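Local coordinates for secreted protein (Streptomyces lividans TK24, PDB 5LXZ) that probably oxidises its substrate at a copper-radical centre of the galactose oxidase type, in a protein built around a Kelch beta propeller, at residues T28-V39 / I465-G476; E350-P358 / Y407-V418. The protein carries 1 engineered substitution. All coordinates share one frame; numbering follows the deposited sequence. Where two conformers were deposited one is given.

Contact 1: residues T28-V39 / I465-G476; sequences TIHAALLRTGKV and ILLPDGRLMFFG. With PO4 (phosphate ion), chain G.
In the conformer given, R471 NH1 donates almost straight to phosphate O2 over 2.7 Å and to D469 OD2 over 2.9 Å in a salt bridge, while NH2 meets O4 of the same ion, which probably comes from the crystallisation liquor and is shared with R509. D469 OD1 also accepts from R471 N, an Asx turn within the type I turn L467-G470 of a propeller-blade hairpin, whose flank meets the neighbouring blade of strand 30-33 almost wholly through apolar side chains. L33, with CG anti to the backbone N (chi1 174°), brings its CD2 methyl to the P468 ring at CD, 3.8 Å away, and 3.4 Å from L466 O, while its CB rests on I465 CG2. V39 spreads its methyls over different partners: CG2 lies on L467 CD2, and the bent chain of M473 (chi2 -87°, chi3 -75°) presents its CE to V39 CG1. W62 also covers this cluster. At the other end T28 CG2 lies 3.7 Å from F475 CD1, the two side chains roughly perpendicular. The ring edge is turned to I29 O, which accepts from T547 OG1, and to T28 O, buried without a hydrogen-bond partner, while A31 CB lies obliquely to the ring, 3.5 Å from F475 CE2.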
loop_
_atom_site.group_PDB
_atom_site.type_symbol
_atom_site.label_atom_id
_atom_site.label_comp_id
_atom_site.label_asym_id
_atom_site.label_seq_id
_atom_site.Cartn_x
_atom_site.Cartn_y
_atom_site.Cartn_z
ATOM N N THR A 28 -4.936 -13.780 0.456
ATOM C CA THR A 28 -3.873 -12.937 0.995
ATOM C C THR A 28 -3.900 -11.560 0.342
ATOM O O THR A 28 -3.753 -11.423 -0.873
ATOM C CB THR A 28 -2.480 -13.567 0.769
ATOM O OG1 THR A 28 -2.471 -14.875 1.343
ATOM C CG2 THR A 28 -1.389 -12.709 1.408
ATOM N N ILE A 29 -4.010 -10.540 1.166
ATOM C CA ILE A 29 -4.064 -9.140 0.716
ATOM C C ILE A 29 -2.864 -8.323 1.242
ATOM O O ILE A 29 -2.513 -7.308 0.646
ATOM C CB ILE A 29 -5.403 -8.490 1.095
ATOM C CG1 ILE A 29 -6.522 -9.236 0.331
ATOM C CG2 ILE A 29 -5.454 -7.009 0.792
ATOM C CD1 ILE A 29 -7.899 -8.910 0.832
ATOM N N HIS A 30 -2.190 -8.783 2.289
ATOM C CA HIS A 30 -1.003 -8.157 2.820
ATOM C C HIS A 30 0.008 -9.243 3.022
ATOM O O HIS A 30 -0.345 -10.344 3.490
ATOM C CB HIS A 30 -1.299 -7.587 4.216
ATOM C CG HIS A 30 -2.467 -6.670 4.290
ATOM N ND1 HIS A 30 -2.346 -5.306 4.458
ATOM C CD2 HIS A 30 -3.793 -6.908 4.208
ATOM C CE1 HIS A 30 -3.546 -4.750 4.487
ATOM N NE2 HIS A 30 -4.436 -5.695 4.300
ATOM N N ALA A 31 1.274 -8.941 2.813
ATOM C CA ALA A 31 2.315 -9.842 3.235
ATOM C C ALA A 31 3.523 -9.082 3.708
ATOM O O ALA A 31 3.779 -7.949 3.259
ATOM C CB ALA A 31 2.682 -10.812 2.146
ATOM N N ALA A 32 4.249 -9.689 4.621
ATOM C CA ALA A 32 5.464 -9.090 5.135
ATOM C C ALA A 32 6.496 -10.171 5.388
ATOM O O ALA A 32 6.179 -11.186 5.990
ATOM C CB ALA A 32 5.188 -8.333 6.417
ATOM N N LEU A 33 7.725 -9.953 4.950
ATOM C CA LEU A 33 8.816 -10.808 5.327
ATOM C C LEU A 33 9.245 -10.467 6.727
ATOM O O LEU A 33 9.447 -9.323 7.030
ATOM C CB LEU A 33 9.977 -10.693 4.351
ATOM C CG LEU A 33 11.224 -11.460 4.766
ATOM C CD1 LEU A 33 10.958 -12.956 4.743
ATOM C CD2 LEU A 33 12.395 -11.120 3.847
ATOM N N LEU A 34 9.319 -11.477 7.601
ATOM C CA LEU A 34 9.707 -11.297 8.991
ATOM C C LEU A 34 11.167 -11.678 9.178
ATOM O O LEU A 34 11.768 -12.408 8.379
ATOM C CB LEU A 34 8.862 -12.231 9.856
ATOM C CG LEU A 34 7.348 -12.127 9.641
ATOM C CD1 LEU A 34 6.691 -13.245 10.440
ATOM C CD2 LEU A 34 6.833 -10.765 10.024
ATOM N N ARG A 35 11.749 -11.135 10.235
ATOM C CA ARG A 35 13.177 -11.314 10.500
ATOM C C ARG A 35 13.573 -12.742 10.798
ATOM O O ARG A 35 14.739 -13.064 10.798
ATOM C CB ARG A 35 13.635 -10.351 11.581
ATOM C CG ARG A 35 13.029 -10.535 12.960
ATOM C CD ARG A 35 13.897 -11.387 13.826
ATOM N NE ARG A 35 13.552 -11.191 15.239
ATOM C CZ ARG A 35 14.151 -11.834 16.233
ATOM N NH1 ARG A 35 15.094 -12.719 15.985
ATOM N NH2 ARG A 35 13.826 -11.540 17.481
ATOM N N THR A 36 12.594 -13.601 11.068
ATOM C CA THR A 36 12.794 -15.044 11.162
ATOM C C THR A 36 12.985 -15.750 9.841
ATOM O O THR A 36 13.258 -16.940 9.810
ATOM C CB THR A 36 11.594 -15.673 11.870
ATOM O OG1 THR A 36 10.407 -15.263 11.156
ATOM C CG2 THR A 36 11.506 -15.181 13.289
ATOM N N GLY A 37 12.825 -15.033 8.718
ATOM C CA GLY A 37 12.894 -15.606 7.418
ATOM C C GLY A 37 11.566 -16.132 6.907
ATOM O O GLY A 37 11.502 -16.595 5.779
ATOM N N LYS A 38 10.524 -16.043 7.723
ATOM C CA LYS A 38 9.203 -16.494 7.339
ATOM C C LYS A 38 8.375 -15.319 6.859
ATOM O O LYS A 38 8.703 -14.155 7.151
ATOM C CB LYS A 38 8.561 -17.179 8.519
ATOM C CG LYS A 38 9.419 -18.379 8.948
ATOM C CD LYS A 38 8.743 -19.137 10.029
ATOM C CE LYS A 38 9.664 -20.160 10.674
ATOM N NZ LYS A 38 8.868 -20.850 11.732
ATOM N N VAL A 39 7.317 -15.624 6.124
ATOM C CA VAL A 39 6.450 -14.593 5.558
ATOM C C VAL A 39 5.112 -14.627 6.237
ATOM O O VAL A 39 4.450 -15.677 6.279
ATOM C CB VAL A 39 6.277 -14.786 4.056
ATOM C CG1 VAL A 39 5.383 -13.717 3.458
ATOM C CG2 VAL A 39 7.630 -14.815 3.352
ATOM N N ILE A 465 7.115 -9.847 -2.525
ATOM C CA ILE A 465 8.052 -9.854 -1.408
ATOM C C ILE A 465 9.366 -10.512 -1.839
ATOM O O ILE A 465 9.360 -11.683 -2.257
ATOM C CB ILE A 465 7.471 -10.734 -0.253
ATOM C CG1 ILE A 465 6.055 -10.279 0.149
ATOM C CG2 ILE A 465 8.421 -10.823 0.932
ATOM C CD1 ILE A 465 6.067 -8.969 0.864
ATOM N N LEU A 466 10.470 -9.797 -1.664
ATOM C CA LEU A 466 11.805 -10.396 -1.802
ATOM C C LEU A 466 12.089 -11.322 -0.629
ATOM O O LEU A 466 11.873 -10.959 0.523
ATOM C CB LEU A 466 12.867 -9.314 -1.835
ATOM C CG LEU A 466 14.342 -9.737 -1.861
ATOM C CD1 LEU A 466 14.680 -10.504 -3.142
ATOM C CD2 LEU A 466 15.286 -8.550 -1.655
ATOM N N LEU A 467 12.583 -12.518 -0.925
ATOM C CA LEU A 467 12.901 -13.501 0.080
ATOM C C LEU A 467 14.409 -13.538 0.343
ATOM O O LEU A 467 15.203 -13.150 -0.519
ATOM C CB LEU A 467 12.413 -14.878 -0.378
ATOM C CG LEU A 467 10.937 -14.981 -0.737
ATOM C CD1 LEU A 467 10.579 -16.323 -1.327
ATOM C CD2 LEU A 467 10.051 -14.730 0.450
ATOM N N PRO A 468 14.815 -14.124 1.480
ATOM C CA PRO A 468 16.240 -14.194 1.819
ATOM C C PRO A 468 17.096 -14.982 0.848
ATOM O O PRO A 468 18.285 -14.725 0.751
ATOM C CB PRO A 468 16.231 -14.781 3.236
ATOM C CG PRO A 468 14.928 -14.324 3.811
ATOM C CD PRO A 468 13.969 -14.426 2.661
ATOM N N ASP A 469 16.486 -15.871 0.081
ATOM C CA ASP A 469 17.261 -16.629 -0.909
ATOM C C ASP A 469 17.424 -15.907 -2.214
ATOM O O ASP A 469 18.060 -16.441 -3.152
ATOM C CB ASP A 469 16.692 -18.029 -1.084
ATOM C CG ASP A 469 15.394 -18.058 -1.851
ATOM O OD1 ASP A 469 14.756 -17.030 -2.034
ATOM O OD2 ASP A 469 14.951 -19.167 -2.285
ATOM N N GLY A 470 16.882 -14.690 -2.335
ATOM C CA GLY A 470 16.964 -13.904 -3.559
ATOM C C GLY A 470 15.861 -14.164 -4.583
ATOM O O GLY A 470 15.845 -13.531 -5.628
ATOM N N ARG A 471 14.960 -15.088 -4.293
ATOM C CA ARG A 471 13.751 -15.256 -5.087
ATOM C C ARG A 471 12.681 -14.379 -4.498
ATOM O O ARG A 471 12.859 -13.798 -3.432
ATOM C CB ARG A 471 13.295 -16.697 -5.091
ATOM C CG ARG A 471 14.325 -17.630 -5.727
ATOM C CD ARG A 471 13.857 -19.082 -5.753
ATOM N NE ARG A 471 14.832 -19.916 -6.444
ATOM C CZ ARG A 471 15.952 -20.396 -5.896
ATOM N NH1 ARG A 471 16.267 -20.153 -4.630
ATOM N NH2 ARG A 471 16.794 -21.093 -6.638
ATOM N N LEU A 472 11.582 -14.272 -5.222
ATOM C CA LEU A 472 10.480 -13.373 -4.836
ATOM C C LEU A 472 9.166 -14.097 -4.843
ATOM O O LEU A 472 8.879 -14.905 -5.735
ATOM C CB LEU A 472 10.426 -12.190 -5.758
ATOM C CG LEU A 472 11.673 -11.321 -5.670
ATOM C CD1 LEU A 472 12.610 -11.576 -6.864
ATOM C CD2 LEU A 472 11.338 -9.849 -5.576
ATOM N N MET A 473 8.328 -13.780 -3.860
ATOM C CA MET A 473 6.996 -14.352 -3.771
ATOM C C MET A 473 5.990 -13.305 -4.206
ATOM O O MET A 473 6.087 -12.138 -3.808
ATOM C CB MET A 473 6.698 -14.815 -2.355
ATOM C CG MET A 473 5.381 -15.518 -2.197
ATOM S SD MET A 473 3.975 -14.448 -1.892
ATOM C CE MET A 473 4.293 -14.038 -0.176
ATOM N N PHE A 474 5.020 -13.741 -5.001
ATOM C CA PHE A 474 3.932 -12.918 -5.486
ATOM C C PHE A 474 2.624 -13.500 -5.013
ATOM O O PHE A 474 2.420 -14.714 -4.990
ATOM C CB PHE A 474 3.963 -12.868 -7.012
ATOM C CG PHE A 474 4.997 -11.926 -7.555
ATOM C CD1 PHE A 474 6.368 -12.254 -7.497
ATOM C CD2 PHE A 474 4.639 -10.713 -8.147
ATOM C CE1 PHE A 474 7.351 -11.382 -7.988
ATOM C CE2 PHE A 474 5.618 -9.874 -8.651
ATOM C CZ PHE A 474 6.964 -10.174 -8.550
ATOM N N PHE A 475 1.697 -12.629 -4.586
ATOM C CA PHE A 475 0.433 -13.079 -4.021
ATOM C C PHE A 475 -0.722 -12.218 -4.461
ATOM O O PHE A 475 -0.547 -11.100 -4.941
ATOM C CB PHE A 475 0.495 -13.056 -2.481
ATOM C CG PHE A 475 0.659 -11.678 -1.919
ATOM C CD1 PHE A 475 -0.462 -10.889 -1.624
ATOM C CD2 PHE A 475 1.914 -11.147 -1.674
ATOM C CE1 PHE A 475 -0.330 -9.604 -1.109
ATOM C CE2 PHE A 475 2.042 -9.857 -1.160
ATOM C CZ PHE A 475 0.914 -9.098 -0.887
ATOM N N GLY A 476 -1.925 -12.720 -4.231
ATOM C CA GLY A 476 -3.131 -11.964 -4.357
ATOM C C GLY A 476 -3.705 -11.892 -5.738
ATOM O O GLY A 476 -3.309 -12.668 -6.611
HETATM P P PO4 G . 19.606 -21.806 -4.310
HETATM O O1 PO4 G . 19.806 -23.088 -3.529
HETATM O O2 PO4 G . 18.609 -20.961 -3.494
HETATM O O3 PO4 G . 20.924 -21.088 -4.511
HETATM O O4 PO4 G . 19.100 -22.097 -5.698
#

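Contact 2: residues E350-P358 / Y407-V418; sequences ETANTVLLP and YPQASILPDDSV
Two hydrogen bonds join N353 and T351 to the segment 407-418, and both end on or start from its backbone. N353 ND2 donates to P408 O over 2.8 Å at 170°, with the acceptor in the amide plane and the donor in the carbonyl plane. The other end of this amide is also engaged: N353 OD1 accepts from T354 N and lies 2.8 Å from a water that is equally 2.8 Å from A410 O, an acceptor served too by Q554 NE2. Y407 N donates to T351 O over 2.9 Å, and T351 OG1, placed over one face of the Y407 ring, gives its proton to E350 O while accepting from R406. Farther along, V355 and I412 lie side by side, pointing opposite ways; V355 CG1, anti to the backbone N (chi1 178°), is turned to I412 CG1 at 3.6 Å, and CG2 packs on A410 CB. P358 closes the row against D416, whose carboxylate is paired with R539 and K537; D416 O, by contrast, is buried without a hydrogen-bond partner, P358 CG 3.1 Å away. Strands 353-356 and 409-412 run nearly parallel, at 9°, as expected of the innermost strands of successive blades in a Kelch beta propeller.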
loop_
_atom_site.group_PDB
_atom_site.type_symbol
_atom_site.label_atom_id
_atom_site.label_comp_id
_atom_site.label_asym_id
_atom_site.label_seq_id
_atom_site.Cartn_x
_atom_site.Cartn_y
_atom_site.Cartn_z
ATOM N N GLU A 350 -3.569 6.992 -8.586
ATOM C CA GLU A 350 -4.196 5.939 -7.805
ATOM C C GLU A 350 -3.746 4.590 -8.302
ATOM O O GLU A 350 -3.726 4.332 -9.510
ATOM C CB GLU A 350 -5.722 6.025 -7.900
ATOM C CG GLU A 350 -6.280 7.233 -7.130
ATOM C CD GLU A 350 -7.794 7.231 -6.927
ATOM O OE1 GLU A 350 -8.460 6.191 -7.188
ATOM O OE2 GLU A 350 -8.315 8.286 -6.473
ATOM N N THR A 351 -3.380 3.688 -7.393
ATOM C CA THR A 351 -2.970 2.318 -7.741
ATOM C C THR A 351 -1.596 2.246 -8.432
ATOM O O THR A 351 -1.247 1.206 -8.989
ATOM C CB THR A 351 -4.072 1.508 -8.475
ATOM O OG1 THR A 351 -4.129 1.829 -9.888
ATOM C CG2 THR A 351 -5.406 1.720 -7.838
ATOM N N ALA A 352 -0.819 3.321 -8.403
ATOM C CA ALA A 352 0.560 3.308 -8.824
ATOM C C ALA A 352 1.446 2.713 -7.736
ATOM O O ALA A 352 1.092 2.778 -6.550
ATOM C CB ALA A 352 1.011 4.713 -9.112
ATOM N N ASN A 353 2.587 2.170 -8.108
ATOM C CA ASN A 353 3.556 1.735 -7.134
ATOM C C ASN A 353 4.607 2.814 -6.980
ATOM O O ASN A 353 4.805 3.663 -7.875
ATOM C CB ASN A 353 4.117 0.349 -7.502
ATOM C CG ASN A 353 4.469 -0.470 -6.289
ATOM O OD1 ASN A 353 5.050 0.080 -5.330
ATOM N ND2 ASN A 353 4.104 -1.716 -6.254
ATOM N N THR A 354 5.335 2.771 -5.862
ATOM C CA THR A 354 6.405 3.694 -5.561
ATOM C C THR A 354 7.551 2.895 -4.979
ATOM O O THR A 354 7.311 2.074 -4.082
ATOM C CB THR A 354 6.004 4.717 -4.499
ATOM O OG1 THR A 354 4.763 5.338 -4.856
ATOM C CG2 THR A 354 7.071 5.764 -4.338
ATOM N N VAL A 355 8.759 3.190 -5.432
ATOM C CA VAL A 355 9.977 2.553 -4.914
ATOM C C VAL A 355 11.022 3.597 -4.670
ATOM O O VAL A 355 11.245 4.463 -5.534
ATOM C CB VAL A 355 10.525 1.511 -5.938
ATOM C CG1 VAL A 355 11.796 0.885 -5.458
ATOM C CG2 VAL A 355 9.513 0.404 -6.157
ATOM N N LEU A 356 11.688 3.480 -3.520
ATOM C CA LEU A 356 12.934 4.198 -3.252
ATOM C C LEU A 356 14.021 3.378 -3.938
ATOM O O LEU A 356 14.283 2.250 -3.522
ATOM C CB LEU A 356 13.158 4.356 -1.763
ATOM C CG LEU A 356 14.498 4.929 -1.323
ATOM C CD1 LEU A 356 14.874 6.196 -2.049
ATOM C CD2 LEU A 356 14.432 5.171 0.163
ATOM N N LEU A 357 14.523 3.865 -5.062
ATOM C CA LEU A 357 15.443 3.082 -5.863
ATOM C C LEU A 357 16.715 2.755 -5.132
ATOM O O LEU A 357 17.163 3.516 -4.282
ATOM C CB LEU A 357 15.797 3.799 -7.160
ATOM C CG LEU A 357 14.630 4.053 -8.101
ATOM C CD1 LEU A 357 15.096 4.966 -9.236
ATOM C CD2 LEU A 357 14.079 2.760 -8.665
ATOM N N PRO A 358 17.316 1.604 -5.475
ATOM C CA PRO A 358 18.582 1.227 -4.882
ATOM C C PRO A 358 19.726 1.998 -5.540
ATOM O O PRO A 358 19.676 2.188 -6.762
ATOM C CB PRO A 358 18.656 -0.276 -5.169
ATOM C CG PRO A 358 17.853 -0.504 -6.361
ATOM C CD PRO A 358 16.789 0.565 -6.381
ATOM N N TYR A 407 -1.778 -1.127 -10.563
ATOM C CA TYR A 407 -1.386 -2.179 -9.631
ATOM C C TYR A 407 -0.051 -2.891 -9.916
ATOM O O TYR A 407 0.092 -4.032 -9.518
ATOM C CB TYR A 407 -2.458 -3.269 -9.438
ATOM C CG TYR A 407 -3.879 -2.813 -9.489
ATOM C CD1 TYR A 407 -4.488 -2.157 -8.413
ATOM C CD2 TYR A 407 -4.652 -3.109 -10.584
ATOM C CE1 TYR A 407 -5.816 -1.758 -8.470
ATOM C CE2 TYR A 407 -5.972 -2.694 -10.624
ATOM C CZ TYR A 407 -6.556 -2.068 -9.547
ATOM O OH TYR A 407 -7.903 -1.689 -9.626
ATOM N N PRO A 408 0.915 -2.277 -10.609
ATOM C CA PRO A 408 2.140 -3.060 -10.838
ATOM C C PRO A 408 2.800 -3.405 -9.530
ATOM O O PRO A 408 2.849 -2.566 -8.586
ATOM C CB PRO A 408 3.041 -2.097 -11.629
ATOM C CG PRO A 408 2.570 -0.748 -11.174
ATOM C CD PRO A 408 1.077 -0.869 -10.974
ATOM N N GLN A 409 3.270 -4.653 -9.437
ATOM C CA GLN A 409 4.136 -5.058 -8.316
ATOM C C GLN A 409 5.537 -4.539 -8.577
ATOM O O GLN A 409 5.972 -4.462 -9.730
ATOM C CB GLN A 409 4.145 -6.566 -8.170
ATOM C CG GLN A 409 2.816 -7.181 -7.750
ATOM C CD GLN A 409 1.937 -7.642 -8.912
ATOM O OE1 GLN A 409 2.277 -8.608 -9.602
ATOM N NE2 GLN A 409 0.820 -6.977 -9.140
ATOM N N ALA A 410 6.277 -4.155 -7.531
ATOM C CA ALA A 410 7.597 -3.606 -7.664
ATOM C C ALA A 410 8.438 -3.920 -6.467
ATOM O O ALA A 410 8.090 -3.506 -5.352
ATOM C CB ALA A 410 7.574 -2.131 -7.967
ATOM N N SER A 411 9.488 -4.712 -6.657
ATOM C CA SER A 411 10.333 -5.176 -5.562
ATOM C C SER A 411 11.789 -4.911 -5.893
ATOM O O SER A 411 12.247 -5.256 -6.983
ATOM C CB SER A 411 10.139 -6.680 -5.346
ATOM O OG SER A 411 8.982 -6.957 -4.527
ATOM N N ILE A 412 12.519 -4.314 -4.967
ATOM C CA ILE A 412 13.958 -4.111 -5.093
ATOM C C ILE A 412 14.679 -5.448 -4.963
ATOM O O ILE A 412 14.347 -6.264 -4.095
ATOM C CB ILE A 412 14.461 -3.185 -3.991
ATOM C CG1 ILE A 412 13.794 -1.798 -4.098
ATOM C CG2 ILE A 412 15.966 -3.061 -4.036
ATOM C CD1 ILE A 412 14.055 -0.968 -2.857
ATOM N N LEU A 413 15.633 -5.716 -5.858
ATOM C CA LEU A 413 16.468 -6.912 -5.786
ATOM C C LEU A 413 17.877 -6.563 -5.315
ATOM O O LEU A 413 18.309 -5.414 -5.441
ATOM C CB LEU A 413 16.577 -7.561 -7.182
ATOM C CG LEU A 413 15.444 -8.535 -7.555
ATOM C CD1 LEU A 413 14.056 -8.073 -7.299
ATOM C CD2 LEU A 413 15.611 -9.002 -9.007
ATOM N N PRO A 414 18.616 -7.570 -4.834
ATOM C CA PRO A 414 19.940 -7.309 -4.257
ATOM C C PRO A 414 21.064 -6.899 -5.192
ATOM O O PRO A 414 22.128 -6.477 -4.710
ATOM C CB PRO A 414 20.267 -8.598 -3.512
ATOM C CG PRO A 414 19.450 -9.612 -4.143
ATOM C CD PRO A 414 18.183 -8.948 -4.589
ATOM N N ASP A 415 20.831 -6.977 -6.493
ATOM C CA ASP A 415 21.786 -6.495 -7.473
ATOM C C ASP A 415 21.519 -5.052 -7.921
ATOM O O ASP A 415 22.129 -4.582 -8.875
ATOM C CB ASP A 415 21.838 -7.432 -8.676
ATOM C CG ASP A 415 20.547 -7.476 -9.445
ATOM O OD1 ASP A 415 19.516 -6.944 -8.973
ATOM O OD2 ASP A 415 20.540 -8.038 -10.554
ATOM N N ASP A 416 20.574 -4.371 -7.254
ATOM C CA ASP A 416 20.144 -2.994 -7.568
ATOM C C ASP A 416 19.141 -2.900 -8.700
ATOM O O ASP A 416 18.686 -1.779 -9.031
ATOM C CB ASP A 416 21.270 -2.005 -7.786
ATOM C CG ASP A 416 22.180 -1.878 -6.614
ATOM O OD1 ASP A 416 21.751 -2.072 -5.462
ATOM O OD2 ASP A 416 23.372 -1.516 -6.815
ATOM N N SER A 417 18.745 -4.015 -9.282
ATOM C CA SER A 417 17.584 -4.012 -10.153
ATOM C C SER A 417 16.280 -3.930 -9.361
ATOM O O SER A 417 16.253 -4.177 -8.161
ATOM C CB SER A 417 17.605 -5.214 -11.099
ATOM O OG SER A 417 17.330 -6.427 -10.477
ATOM N N VAL A 418 15.233 -3.502 -10.042
ATOM C CA VAL A 418 13.892 -3.487 -9.497
ATOM C C VAL A 418 13.006 -4.329 -10.401
ATOM O O VAL A 418 12.876 -4.054 -11.579
ATOM C CB VAL A 418 13.322 -2.072 -9.375
ATOM C CG1 VAL A 418 11.921 -2.113 -8.742
ATOM C CG2 VAL A 418 14.244 -1.207 -8.527
HETATM O O HOH W 1 6.286 -1.923 -3.839
#

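In the fold
Both contacts are seams between neighbouring blades of one propeller, and their centres lie about 14 Å apart. Along the chain the order is 28-39, 350-358, 407-418, 465-476, so contact 2 falls entirely between the two halves of contact 1. Contact 2 joins successive blades, whereas contact 1 brings the first blade, which holds strand 30-33, against the last, completed by the N-terminal strand 14-18, and thereby closes the ring. The seam between them, where the blade of 409-412 meets that of 462-476, links the two: L472 packs on S411 and L413, and L466 meets I412 O. Contact 1 is also tied to copper ligands, 465-476 by sequence to Y460 and H461, and 28-39 by pairing with strand 545-547, just before H548.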